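Local structure of ABC transporter ATP-binding protein (2PJZ) at residues A[17-22]-A[200-205]; A[60-65]-A[71-76]; A[122-127]-A[131-136]. The protein probably binds and hydrolyses ATP as the ATP-binding subunit of an ABC transporter, possibly one that takes up cobalt. One frame throughout, in Å; residues are numbered along the deposited sequence. Where two conformers were deposited one is given.

Contact 1: A[17-22]-A[200-205]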
loop_
_atom_site.group_PDB
_atom_site.type_symbol
_atom_site.label_atom_id
_atom_site.label_comp_id
_atom_site.label_asym_id
_atom_site.label_seq_id
_atom_site.Cartn_x
_atom_site.Cartn_y
_atom_site.Cartn_z
ATOM N N GLU A 17 -23.323 5.195 15.694
ATOM C CA GLU A 17 -22.449 6.353 15.614
ATOM C C GLU A 17 -21.047 5.859 15.333
ATOM O O GLU A 17 -20.212 5.710 16.245
ATOM C CB GLU A 17 -22.487 7.156 16.914
ATOM C CG GLU A 17 -23.942 7.543 17.364
ATOM C CD GLU A 17 -24.723 8.395 16.363
ATOM O OE1 GLU A 17 -24.106 9.082 15.516
ATOM O OE2 GLU A 17 -25.977 8.386 16.419
ATOM N N ARG A 18 -20.834 5.492 14.085
ATOM C CA ARG A 18 -19.518 5.026 13.691
ATOM C C ARG A 18 -19.120 5.814 12.474
ATOM O O ARG A 18 -19.977 6.408 11.825
ATOM C CB ARG A 18 -19.542 3.518 13.412
ATOM C CG ARG A 18 -20.215 3.101 12.104
ATOM C CD ARG A 18 -20.376 1.561 12.007
ATOM N NE ARG A 18 -20.990 1.183 10.730
ATOM C CZ ARG A 18 -22.292 1.251 10.475
ATOM N NH1 ARG A 18 -23.152 1.657 11.416
ATOM N NH2 ARG A 18 -22.735 0.888 9.293
ATOM N N PHE A 19 -17.825 5.816 12.163
ATOM C CA PHE A 19 -17.393 6.338 10.880
ATOM C C PHE A 19 -16.826 5.172 10.072
ATOM O O PHE A 19 -16.001 4.431 10.590
ATOM C CB PHE A 19 -16.291 7.373 11.019
ATOM C CG PHE A 19 -15.903 7.928 9.713
ATOM C CD1 PHE A 19 -16.752 8.812 9.055
ATOM C CD2 PHE A 19 -14.751 7.484 9.075
ATOM C CE1 PHE A 19 -16.418 9.287 7.781
ATOM C CE2 PHE A 19 -14.410 7.961 7.817
ATOM C CZ PHE A 19 -15.241 8.849 7.169
ATOM N N SER A 20 -17.253 5.048 8.813
ATOM C CA SER A 20 -16.818 3.911 8.004
ATOM C C SER A 20 -16.494 4.323 6.572
ATOM O O SER A 20 -16.885 5.390 6.120
ATOM C CB SER A 20 -17.889 2.816 7.996
ATOM O OG SER A 20 -19.141 3.345 7.613
ATOM N N LEU A 21 -15.741 3.468 5.890
ATOM C CA LEU A 21 -15.621 3.483 4.441
ATOM C C LEU A 21 -16.794 2.656 3.929
ATOM O O LEU A 21 -17.131 1.603 4.508
ATOM C CB LEU A 21 -14.330 2.787 4.019
ATOM C CG LEU A 21 -13.020 3.462 4.401
ATOM C CD1 LEU A 21 -11.828 2.638 3.960
ATOM C CD2 LEU A 21 -12.994 4.789 3.686
ATOM N N GLU A 22 -17.457 3.126 2.881
ATOM C CA GLU A 22 -18.531 2.326 2.296
ATOM C C GLU A 22 -18.378 2.316 0.782
ATOM O O GLU A 22 -17.724 3.210 0.217
ATOM C CB GLU A 22 -19.923 2.879 2.661
ATOM C CG GLU A 22 -20.189 2.970 4.156
ATOM C CD GLU A 22 -20.433 1.622 4.824
ATOM O OE1 GLU A 22 -20.701 0.615 4.126
ATOM O OE2 GLU A 22 -20.378 1.589 6.068
ATOM N N VAL A 200 -10.068 9.358 -0.946
ATOM C CA VAL A 200 -10.636 10.659 -0.474
ATOM C C VAL A 200 -12.102 10.762 -0.856
ATOM O O VAL A 200 -12.560 10.073 -1.741
ATOM C CB VAL A 200 -9.916 11.911 -1.091
ATOM C CG1 VAL A 200 -8.565 12.121 -0.446
ATOM C CG2 VAL A 200 -9.794 11.782 -2.605
ATOM N N GLY A 201 -12.854 11.645 -0.208
ATOM C CA GLY A 201 -14.275 11.795 -0.533
ATOM C C GLY A 201 -15.008 10.527 -0.189
ATOM O O GLY A 201 -15.953 10.112 -0.885
ATOM N N ASN A 202 -14.516 9.858 0.855
ATOM C CA ASN A 202 -15.095 8.605 1.300
ATOM C C ASN A 202 -15.190 7.622 0.111
ATOM O O ASN A 202 -16.101 6.805 0.010
ATOM C CB ASN A 202 -16.442 8.908 2.055
ATOM C CG ASN A 202 -16.282 9.949 3.262
ATOM O OD1 ASN A 202 -17.043 10.907 3.390
ATOM N ND2 ASN A 202 -15.309 9.737 4.111
ATOM N N ARG A 203 -14.231 7.707 -0.828
ATOM C CA ARG A 203 -14.240 6.892 -2.062
ATOM C C ARG A 203 -12.821 6.522 -2.528
ATOM O O ARG A 203 -11.866 7.210 -2.201
ATOM C CB ARG A 203 -14.874 7.690 -3.215
ATOM C CG ARG A 203 -16.378 7.996 -3.116
ATOM C CD ARG A 203 -16.708 9.347 -3.803
ATOM N NE ARG A 203 -17.970 9.902 -3.307
ATOM C CZ ARG A 203 -19.163 9.696 -3.869
ATOM N NH1 ARG A 203 -19.276 8.958 -4.970
ATOM N NH2 ARG A 203 -20.254 10.231 -3.322
ATOM N N LEU A 204 -12.688 5.453 -3.300
ATOM C CA LEU A 204 -11.429 5.166 -3.981
ATOM C C LEU A 204 -11.515 5.744 -5.391
ATOM O O LEU A 204 -12.301 5.243 -6.209
ATOM C CB LEU A 204 -11.213 3.674 -4.066
ATOM C CG LEU A 204 -9.851 3.012 -4.101
ATOM C CD1 LEU A 204 -8.811 3.586 -3.113
ATOM C CD2 LEU A 204 -10.076 1.511 -3.779
ATOM N N GLN A 205 -10.705 6.760 -5.695
ATOM C CA GLN A 205 -10.869 7.485 -6.970
ATOM C C GLN A 205 -9.646 7.414 -7.885
ATOM O O GLN A 205 -8.520 7.593 -7.440
ATOM C CB GLN A 205 -11.317 8.926 -6.703
ATOM C CG GLN A 205 -12.360 9.049 -5.578
ATOM C CD GLN A 205 -13.002 10.424 -5.508
ATOM O OE1 GLN A 205 -13.227 11.060 -6.542
ATOM N NE2 GLN A 205 -13.280 10.901 -4.300
HETATM O O HOH W 1 -14.623 7.247 4.616
HETATM O O HOH W 2 -17.151 5.888 2.148
#
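Phe19 swings its ring away from its own backbone N (chi1 -178°), while CG of Asn202 stays beside the backbone N (chi1 -55°), and the ring and the side-chain amide are thereby brought together between strand 17-22 and the turn at 201-202. They meet at the far rim of the ring: Phe19 CZ lies 3.2 Å from Asn202 ND2, and the nitrogen sits at the edge, in the ring plane, so the amide does not lie over the aromatic face. Ring and amide planes are inclined by 60°.

The rest of the junction runs through two waters. Asn202 ND2 donates to the first at 2.6 Å, and that water donates to Ser20 O over a longer 3.3 Å. The second water accepts from Glu22 N at 2.9 Å and probably donates to Asn202 O at 2.6 Å. One asparagine thus meets the strand through both its amide nitrogen and its backbone carbonyl. The place is where the antiparallel beta subdomain of an ABC ATPase lies against the edge of its RecA-like core: Phe19 belongs to an outer strand of the former and pairs with Leu11, while Gly201 and Asn202 form the tight two-residue turn between strands 195-200 and 203-209 of the latter. Both turn residues have positive phi. Backbone bonds between Val200 and Arg203 close the hairpin, and Gln205 NE2 adds a bond of 2.8 Å to Val200 O, reaching it from the face opposite to Arg203 N. On the strand side, Ser20 OG donates to Glu22 OE2 at 2.6 Å in one of two serine conformers, so this bond is not certain. The probable Walker A P-loop lies close by the Phe19 side chain, though not in contact with it.

Contact 2: A[60-65]-A[71-76]; sequences IFINGM and RNYIRY
The Tyr73 ring has Arg75 over one face, Met65 over the other in one of its two conformers, and Ile62 and Asn63 at its edge. In that conformer Met65 SD stands 5.0 Å from the Tyr73 ring centroid, close to the normal, a distant and tentative Met-aromatic contact; Arg75 CB lies on the opposite face, offset toward the rim. CG of Tyr73 is anti to the backbone N (chi1 -180°), which carries the ring toward Ile62 and Asn63. At the edge, Ile62 CG2 comes within 3.8 Å of Tyr73 CE2. The phenol end is held by Asn63, whose ND2 donates to Tyr73 OH at 2.8 Å along a fairly straight path (159°). That oxygen lies in the amide plane of Asn63, although amide and ring planes are 80° apart.

Asn63 lies in a type I' turn, Ile62 to Met65, that joins strands 59-62 and 65-66 at the border of the antiparallel beta subdomain; its OD1 is engaged by Met1 N. Segment 71-76 ends the connection from this hairpin and runs into strand 76-78 of the core sheet, bent by a type I turn from Tyr73 to Tyr76. With an alanine here in place of Tyr73, Asn63 ND2 would probably lose this acceptor and Ile62 CG2 the ring edge it rests against. Deeper in, Ile62 CD1 lies 4.3 Å from Tyr76 CD1, and Tyr76 OH is hydrogen-bonded to Ser51 OG.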
loop_
_atom_site.group_PDB
_atom_site.type_symbol
_atom_site.label_atom_id
_atom_site.label_comp_id
_atom_site.label_asym_id
_atom_site.label_seq_id
_atom_site.Cartn_x
_atom_site.Cartn_y
_atom_site.Cartn_z
ATOM N N ILE A 60 -14.459 -9.572 -1.113
ATOM C CA ILE A 60 -13.122 -9.348 -1.670
ATOM C C ILE A 60 -12.685 -10.687 -2.241
ATOM O O ILE A 60 -12.660 -11.707 -1.511
ATOM C CB ILE A 60 -12.081 -8.891 -0.571
ATOM C CG1 ILE A 60 -12.556 -7.563 0.101
ATOM C CG2 ILE A 60 -10.645 -8.742 -1.189
ATOM C CD1 ILE A 60 -11.777 -7.107 1.369
ATOM N N PHE A 61 -12.314 -10.690 -3.528
ATOM C CA PHE A 61 -11.885 -11.932 -4.201
ATOM C C PHE A 61 -10.440 -11.852 -4.644
ATOM O O PHE A 61 -10.053 -10.867 -5.286
ATOM C CB PHE A 61 -12.763 -12.238 -5.444
ATOM C CG PHE A 61 -14.240 -12.408 -5.121
ATOM C CD1 PHE A 61 -14.778 -13.675 -4.822
ATOM C CD2 PHE A 61 -15.058 -11.310 -5.080
ATOM C CE1 PHE A 61 -16.160 -13.832 -4.524
ATOM C CE2 PHE A 61 -16.448 -11.441 -4.813
ATOM C CZ PHE A 61 -16.986 -12.713 -4.495
ATOM N N ILE A 62 -9.647 -12.860 -4.297
ATOM C CA ILE A 62 -8.276 -12.966 -4.795
ATOM C C ILE A 62 -8.241 -14.205 -5.689
ATOM O O ILE A 62 -8.467 -15.307 -5.223
ATOM C CB ILE A 62 -7.259 -13.096 -3.632
ATOM C CG1 ILE A 62 -7.375 -11.867 -2.671
ATOM C CG2 ILE A 62 -5.821 -13.232 -4.144
ATOM C CD1 ILE A 62 -6.501 -12.028 -1.419
ATOM N N ASN A 63 -8.032 -13.990 -6.980
ATOM C CA ASN A 63 -8.113 -15.087 -7.966
ATOM C C ASN A 63 -9.393 -15.901 -7.787
ATOM O O ASN A 63 -9.375 -17.150 -7.800
ATOM C CB ASN A 63 -6.819 -15.927 -7.970
ATOM C CG ASN A 63 -5.660 -15.163 -8.602
ATOM O OD1 ASN A 63 -5.871 -14.242 -9.397
ATOM N ND2 ASN A 63 -4.434 -15.530 -8.250
ATOM N N GLY A 64 -10.507 -15.160 -7.616
ATOM C CA GLY A 64 -11.846 -15.739 -7.540
ATOM C C GLY A 64 -12.188 -16.378 -6.197
ATOM O O GLY A 64 -13.302 -16.863 -6.030
ATOM N N MET A 65 -11.233 -16.397 -5.261
ATOM C CA MET A 65 -11.448 -16.920 -3.910
ATOM C C MET A 65 -11.838 -15.762 -2.991
ATOM O O MET A 65 -11.026 -14.854 -2.746
ATOM C CB MET A 65 -10.155 -17.574 -3.364
ATOM C CG MET A 65 -9.501 -18.624 -4.270
ATOM S SD MET A 65 -8.103 -19.532 -3.476
ATOM C CE MET A 65 -7.670 -20.706 -4.719
ATOM N N ARG A 71 -7.695 -19.394 4.288
ATOM C CA ARG A 71 -6.891 -19.412 5.504
ATOM C C ARG A 71 -5.442 -19.060 5.171
ATOM O O ARG A 71 -4.813 -18.243 5.848
ATOM C CB ARG A 71 -6.969 -20.775 6.196
ATOM C CG ARG A 71 -5.989 -20.914 7.367
ATOM C CD ARG A 71 -6.349 -19.979 8.503
ATOM N NE ARG A 71 -5.420 -20.109 9.626
ATOM C CZ ARG A 71 -4.180 -19.610 9.638
ATOM N NH1 ARG A 71 -3.704 -18.947 8.578
ATOM N NH2 ARG A 71 -3.408 -19.776 10.709
ATOM N N ASN A 72 -4.903 -19.672 4.121
ATOM C CA ASN A 72 -3.596 -19.241 3.615
ATOM C C ASN A 72 -3.579 -19.433 2.130
ATOM O O ASN A 72 -4.114 -20.438 1.626
ATOM C CB ASN A 72 -2.419 -20.045 4.229
ATOM C CG ASN A 72 -1.056 -19.512 3.761
ATOM O OD1 ASN A 72 -0.791 -18.320 3.861
ATOM N ND2 ASN A 72 -0.207 -20.398 3.181
ATOM N N TYR A 73 -2.964 -18.477 1.424
ATOM C CA TYR A 73 -2.756 -18.604 -0.015
ATOM C C TYR A 73 -1.274 -18.353 -0.240
ATOM O O TYR A 73 -0.795 -17.260 0.007
ATOM C CB TYR A 73 -3.606 -17.570 -0.760
ATOM C CG TYR A 73 -3.505 -17.577 -2.276
ATOM C CD1 TYR A 73 -3.161 -18.757 -3.005
ATOM C CD2 TYR A 73 -3.787 -16.416 -2.990
ATOM C CE1 TYR A 73 -3.101 -18.743 -4.428
ATOM C CE2 TYR A 73 -3.780 -16.405 -4.410
ATOM C CZ TYR A 73 -3.421 -17.555 -5.107
ATOM O OH TYR A 73 -3.412 -17.474 -6.472
ATOM N N ILE A 74 -0.546 -19.391 -0.665
ATOM C CA ILE A 74 0.923 -19.296 -0.761
ATOM C C ILE A 74 1.418 -18.225 -1.700
ATOM O O ILE A 74 2.522 -17.693 -1.502
ATOM C CB ILE A 74 1.614 -20.625 -1.152
ATOM C CG1 ILE A 74 1.001 -21.223 -2.426
ATOM C CG2 ILE A 74 1.685 -21.564 0.057
ATOM C CD1 ILE A 74 1.908 -22.218 -3.127
ATOM N N ARG A 75 0.608 -17.893 -2.707
ATOM C CA ARG A 75 0.973 -16.879 -3.701
ATOM C C ARG A 75 0.718 -15.427 -3.330
ATOM O O ARG A 75 1.049 -14.522 -4.109
ATOM C CB ARG A 75 0.320 -17.193 -5.047
ATOM C CG ARG A 75 0.754 -18.615 -5.525
ATOM C CD ARG A 75 0.323 -18.835 -6.943
ATOM N NE ARG A 75 0.149 -20.246 -7.276
ATOM C CZ ARG A 75 1.004 -20.961 -7.986
ATOM N NH1 ARG A 75 2.124 -20.413 -8.448
ATOM N NH2 ARG A 75 0.722 -22.238 -8.239
ATOM N N TYR A 76 0.104 -15.205 -2.171
ATOM C CA TYR A 76 -0.134 -13.843 -1.662
ATOM C C TYR A 76 0.771 -13.558 -0.478
ATOM O O TYR A 76 0.969 -14.432 0.381
ATOM C CB TYR A 76 -1.608 -13.726 -1.214
ATOM C CG TYR A 76 -1.931 -12.371 -0.611
ATOM C CD1 TYR A 76 -2.241 -11.298 -1.429
ATOM C CD2 TYR A 76 -1.866 -12.156 0.775
ATOM C CE1 TYR A 76 -2.516 -10.031 -0.895
ATOM C CE2 TYR A 76 -2.163 -10.899 1.325
ATOM C CZ TYR A 76 -2.476 -9.846 0.466
ATOM O OH TYR A 76 -2.775 -8.612 0.966
#

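Contact 3: A[122-127]-A[131-136]; sequences LRRKLY and AGQSVL
Ser134 OG is gripped by a water at 2.7 Å and by Arg138 NE one helical turn further on. The water also donates to Leu126 O at 3.0 Å, so it bridges the chain before the helix to the first turn of the helix. Beside this bridge Leu126 CD1 rests 4.2 Å from Ser134 OG; Leu126 has CG anti to the backbone N (chi1 -178°), which brings CD1 to the serine.

A close polar approach lies alongside. Arg124, its chain bent at CD, brings NH1 to 3.5 Å from Gln133 OE1, with guanidinium and amide planes 73° apart. Ser130, Ala131, Gly132 and Gln133 fit the LSGGQ-like signature motif of ABC ATPases, which in relatives faces the nucleotide held by the partner subunit of the dimer. Ser130 OG accepts a hydrogen bond from the backbone N of Gln133 at the start of the helix.

The contact belongs to the helical subdomain, where Leu122 packs on helix 105-114 and Leu126 touches Ile93 of helix 90-100; on the core side, Leu136 links helix 131-144 to helix 161-173.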
loop_
_atom_site.group_PDB
_atom_site.type_symbol
_atom_site.label_atom_id
_atom_site.label_comp_id
_atom_site.label_asym_id
_atom_site.label_seq_id
_atom_site.Cartn_x
_atom_site.Cartn_y
_atom_site.Cartn_z
ATOM N N LEU A 122 19.112 -11.308 12.038
ATOM C CA LEU A 122 18.409 -12.602 12.077
ATOM C C LEU A 122 18.157 -13.064 13.498
ATOM O O LEU A 122 17.097 -13.597 13.822
ATOM C CB LEU A 122 19.231 -13.700 11.385
ATOM C CG LEU A 122 19.203 -13.870 9.871
ATOM C CD1 LEU A 122 19.977 -12.756 9.190
ATOM C CD2 LEU A 122 19.797 -15.217 9.486
ATOM N N ARG A 123 19.167 -12.853 14.338
ATOM C CA ARG A 123 19.166 -13.324 15.708
ATOM C C ARG A 123 18.305 -12.450 16.605
ATOM O O ARG A 123 17.968 -12.845 17.712
ATOM C CB ARG A 123 20.610 -13.391 16.216
ATOM C CG ARG A 123 21.514 -14.239 15.307
ATOM C CD ARG A 123 22.794 -14.670 16.003
ATOM N NE ARG A 123 23.338 -15.879 15.385
ATOM C CZ ARG A 123 24.410 -16.549 15.816
ATOM N NH1 ARG A 123 25.081 -16.141 16.890
ATOM N NH2 ARG A 123 24.810 -17.637 15.168
ATOM N N ARG A 124 17.938 -11.273 16.110
ATOM C CA ARG A 124 17.137 -10.312 16.869
ATOM C C ARG A 124 15.643 -10.636 16.853
ATOM O O ARG A 124 15.116 -11.159 15.865
ATOM C CB ARG A 124 17.383 -8.901 16.342
ATOM C CG ARG A 124 18.849 -8.484 16.408
ATOM C CD ARG A 124 19.036 -6.996 16.143
ATOM N NE ARG A 124 18.528 -6.182 17.240
ATOM C CZ ARG A 124 18.294 -4.874 17.169
ATOM N NH1 ARG A 124 18.512 -4.194 16.045
ATOM N NH2 ARG A 124 17.835 -4.240 18.236
ATOM N N LYS A 125 14.967 -10.340 17.956
ATOM C CA LYS A 125 13.517 -10.452 18.011
ATOM C C LYS A 125 12.890 -9.309 17.216
ATOM O O LYS A 125 13.391 -8.182 17.251
ATOM C CB LYS A 125 13.014 -10.463 19.460
ATOM C CG LYS A 125 13.824 -11.354 20.410
ATOM C CD LYS A 125 12.933 -12.226 21.291
ATOM C CE LYS A 125 13.688 -12.793 22.500
ATOM N NZ LYS A 125 14.035 -11.767 23.558
ATOM N N LEU A 126 11.813 -9.610 16.485
ATOM C CA LEU A 126 11.189 -8.629 15.583
ATOM C C LEU A 126 10.688 -7.373 16.301
ATOM O O LEU A 126 10.940 -6.260 15.842
ATOM C CB LEU A 126 10.055 -9.257 14.740
ATOM C CG LEU A 126 9.363 -8.326 13.720
ATOM C CD1 LEU A 126 10.353 -7.646 12.782
ATOM C CD2 LEU A 126 8.300 -9.047 12.901
ATOM N N TYR A 127 9.994 -7.565 17.424
ATOM C CA TYR A 127 9.463 -6.453 18.243
ATOM C C TYR A 127 10.530 -5.425 18.618
ATOM O O TYR A 127 10.222 -4.267 18.873
ATOM C CB TYR A 127 8.825 -6.995 19.531
ATOM C CG TYR A 127 9.836 -7.659 20.433
ATOM C CD1 TYR A 127 10.800 -6.895 21.105
ATOM C CD2 TYR A 127 9.854 -9.047 20.596
ATOM C CE1 TYR A 127 11.765 -7.481 21.896
ATOM C CE2 TYR A 127 10.803 -9.656 21.413
ATOM C CZ TYR A 127 11.771 -8.861 22.055
ATOM O OH TYR A 127 12.733 -9.415 22.887
ATOM N N ALA A 131 11.457 1.173 13.834
ATOM C CA ALA A 131 10.385 1.281 12.832
ATOM C C ALA A 131 10.900 1.039 11.403
ATOM O O ALA A 131 10.333 0.229 10.655
ATOM C CB ALA A 131 9.719 2.635 12.934
ATOM N N GLY A 132 11.975 1.734 11.034
ATOM C CA GLY A 132 12.592 1.562 9.713
ATOM C C GLY A 132 13.074 0.135 9.481
ATOM O O GLY A 132 12.796 -0.472 8.443
ATOM N N GLN A 133 13.778 -0.414 10.459
ATOM C CA GLN A 133 14.238 -1.811 10.373
ATOM C C GLN A 133 13.097 -2.835 10.277
ATOM O O GLN A 133 13.167 -3.776 9.468
ATOM C CB GLN A 133 15.085 -2.144 11.593
ATOM C CG GLN A 133 16.473 -1.510 11.579
ATOM C CD GLN A 133 17.247 -1.881 12.841
ATOM O OE1 GLN A 133 16.656 -2.147 13.890
ATOM N NE2 GLN A 133 18.574 -1.918 12.735
ATOM N N SER A 134 12.073 -2.657 11.114
ATOM C CA SER A 134 10.888 -3.533 11.149
ATOM C C SER A 134 10.195 -3.600 9.779
ATOM O O SER A 134 9.942 -4.706 9.269
ATOM C CB SER A 134 9.888 -3.048 12.205
ATOM O OG SER A 134 8.720 -3.864 12.219
ATOM N N VAL A 135 9.889 -2.430 9.200
ATOM C CA VAL A 135 9.248 -2.387 7.866
ATOM C C VAL A 135 10.138 -2.955 6.762
ATOM O O VAL A 135 9.647 -3.645 5.861
ATOM C CB VAL A 135 8.622 -1.008 7.484
ATOM C CG1 VAL A 135 9.677 0.015 6.992
ATOM C CG2 VAL A 135 7.564 -1.195 6.379
ATOM N N LEU A 136 11.443 -2.694 6.828
ATOM C CA LEU A 136 12.334 -3.269 5.819
ATOM C C LEU A 136 12.354 -4.764 5.908
ATOM O O LEU A 136 12.270 -5.447 4.870
ATOM C CB LEU A 136 13.767 -2.711 5.922
ATOM C CG LEU A 136 13.878 -1.257 5.436
ATOM C CD1 LEU A 136 15.252 -0.665 5.842
ATOM C CD2 LEU A 136 13.640 -1.137 3.940
HETATM O O HOH W 3 8.615 -4.799 14.723
#

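How the contacts relate
From the N terminus the chain enters contact 1 first, in strand 17-28, and returns to it only after 177 residues, at the hairpin between strands 195-200 and 203-209. Contacts 2 and 3 both nest inside that long loop, one after the other. Contact 2 closes a short one, where the 59-66 hairpin meets the approach to strand 76-78; contact 3 closes another at the start of helix 131-144. Contacts 1 and 2 both tie the antiparallel beta subdomain to the core sheet, their centres about 25 Å apart. Contact 3 lies in the helical subdomain, across the chain's centre from contact 1, with about 33 Å between their centres.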